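Local coordinates for Serine/threonine-protein acetyltransferase HopZ1a (Pseudomonas syringae pv. syringae, PDB 5KLP) that transfers acetyl groups from acetyl-CoA to serine, threonine and lysine residues of proteins, including host tubulin, with inositol hexakisphosphate as cofactor, and so impairs host immunity, at residues V125-R130 with I139-P144. The protein carries 10 engineered substitutions. Numbering follows the deposited sequence.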
# COMPACT_ATOMS: atom_id res chain seq x y z
N VAL A 125 -4.38 0.63 -4.91
CA VAL A 125 -3.54 1.56 -4.19
C VAL A 125 -4.26 1.97 -2.92
O VAL A 125 -5.43 1.63 -2.72
CB VAL A 125 -3.20 2.81 -5.03
CG1 VAL A 125 -2.43 2.40 -6.28
CG2 VAL A 125 -4.49 3.56 -5.37
N MSE A 126 -3.55 2.69 -2.06
CA MSE A 126 -4.10 3.20 -0.81
C MSE A 126 -4.08 4.71 -0.86
O MSE A 126 -3.05 5.31 -1.20
CB MSE A 126 -3.28 2.70 0.38
CG MSE A 126 -3.94 2.91 1.74
SE MSE A 126 -3.63 4.68 2.49
CE MSE A 126 -1.66 4.60 2.63
N ALA A 127 -5.21 5.34 -0.51
CA ALA A 127 -5.21 6.80 -0.39
C ALA A 127 -5.43 7.21 1.05
O ALA A 127 -6.36 6.73 1.71
CB ALA A 127 -6.28 7.42 -1.29
N ASP A 128 -4.55 8.08 1.52
CA ASP A 128 -4.63 8.67 2.85
C ASP A 128 -5.13 10.11 2.72
O ASP A 128 -4.53 10.92 2.03
CB ASP A 128 -3.25 8.63 3.52
CG ASP A 128 -3.26 9.14 4.95
OD1 ASP A 128 -3.21 10.37 5.16
OD2 ASP A 128 -3.32 8.32 5.88
N VAL A 129 -6.25 10.43 3.37
CA VAL A 129 -6.98 11.66 3.09
C VAL A 129 -7.12 12.55 4.32
O VAL A 129 -7.26 12.05 5.43
CB VAL A 129 -8.40 11.33 2.53
CG1 VAL A 129 -9.23 12.61 2.30
CG2 VAL A 129 -8.31 10.50 1.25
N ARG A 130 -7.05 13.86 4.12
CA ARG A 130 -7.48 14.83 5.12
C ARG A 130 -8.51 15.79 4.55
O ARG A 130 -8.31 16.36 3.47
CB ARG A 130 -6.31 15.64 5.69
CG ARG A 130 -5.26 14.83 6.39
CD ARG A 130 -5.75 14.20 7.70
NE ARG A 130 -4.62 13.53 8.33
CZ ARG A 130 -4.15 12.34 7.95
NH1 ARG A 130 -4.74 11.67 6.96
NH2 ARG A 130 -3.10 11.82 8.57
N ILE A 139 -4.72 14.79 -0.44
CA ILE A 139 -4.78 13.36 -0.72
C ILE A 139 -3.40 12.83 -1.07
O ILE A 139 -2.73 13.35 -1.96
CB ILE A 139 -5.76 13.03 -1.88
CG1 ILE A 139 -7.18 13.51 -1.54
CG2 ILE A 139 -5.78 11.53 -2.17
CD1 ILE A 139 -8.16 13.46 -2.70
N ILE A 140 -2.98 11.81 -0.35
CA ILE A 140 -1.73 11.11 -0.61
C ILE A 140 -2.06 9.72 -1.12
O ILE A 140 -2.61 8.92 -0.38
CB ILE A 140 -0.88 10.98 0.64
CG1 ILE A 140 -0.53 12.37 1.19
CG2 ILE A 140 0.37 10.15 0.37
CD1 ILE A 140 0.04 12.30 2.58
N ILE A 141 -1.74 9.43 -2.36
CA ILE A 141 -1.95 8.09 -2.89
C ILE A 141 -0.65 7.33 -2.86
O ILE A 141 0.33 7.75 -3.48
CB ILE A 141 -2.50 8.13 -4.31
CG1 ILE A 141 -3.87 8.81 -4.34
CG2 ILE A 141 -2.59 6.71 -4.90
CD1 ILE A 141 -4.32 9.19 -5.72
N THR A 142 -0.61 6.22 -2.13
CA THR A 142 0.61 5.41 -2.10
C THR A 142 0.47 4.28 -3.11
O THR A 142 -0.44 3.44 -3.01
CB THR A 142 0.89 4.80 -0.70
OG1 THR A 142 -0.21 3.96 -0.33
CG2 THR A 142 1.05 5.89 0.35
N GLU A 143 1.36 4.30 -4.08
CA GLU A 143 1.46 3.30 -5.14
C GLU A 143 2.54 2.30 -4.74
O GLU A 143 3.72 2.63 -4.77
CB GLU A 143 1.81 3.98 -6.47
CG GLU A 143 2.23 3.03 -7.59
CD GLU A 143 1.13 2.02 -7.93
OE1 GLU A 143 1.23 0.85 -7.48
OE2 GLU A 143 0.18 2.42 -8.65
N PRO A 144 2.15 1.08 -4.35
CA PRO A 144 3.13 0.08 -3.91
C PRO A 144 4.00 -0.46 -5.04
O PRO A 144 5.06 -1.03 -4.77
CB PRO A 144 2.25 -1.04 -3.32
CG PRO A 144 0.95 -0.40 -3.04
CD PRO A 144 0.77 0.62 -4.13
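Met126 and Thr142 form a hydrogen-bonded antiparallel pair in which one carbonyl oxygen is gripped twice. Thr142 N meets Met126 O at 2.8 Å, nearly in line with the C=O bond, while Thr142 OG1 donates to the same oxygen at 3.3 Å from a position tilted off the carbonyl plane. The threonine hydroxyl lies between its own backbone N and carbonyl carbon (chi1 60°), which turns it back toward the partner strand; the return bond from Met126 N to Thr142 O is weak. At the next such pair the bonds are more even, Asp128 N to Ile140 O at 2.8 Å and Ile140 N to Asp128 O, both close to straight.

These strands, 125-130 and 138-143, are the arms of a beta hairpin at the centre of the mixed sheet of this YopJ-family acetyltransferase, whose fold belongs to the CA-peptidase clan. Apolar packing differs on its two faces. On one, Ala127 CB is flanked by Ile139 and Ile141, and Val125 CG2 meets Ile141 CG2 at 3.7 Å. On the other, bends at chi2 and chi3 lay selenomethionine Met126 CE against Thr142 CG2 at 3.8 Å; Met126 packs on Ala197 and Thr142 on Tyr196, both of helix 189-202.

Charged side chains lie toward both ends of the paired region. The Asp128 carboxylate is paired with Arg107, bonded to His211 and joined by a bent, weakly hydrogen-bonded salt bridge to Arg130 NH1, which also donates to Val129 O; its buried charge is probably well compensated. Catalytic Glu143 brings OE2 to 3.5 Å from Val125 CG1; that oxygen accepts from His158 and Gln154, and OE1 from Ala145 N, which limits the carboxylate's rotation. Pro144, next in the chain, has its side chain about 5 Å from that of active-site Cys189.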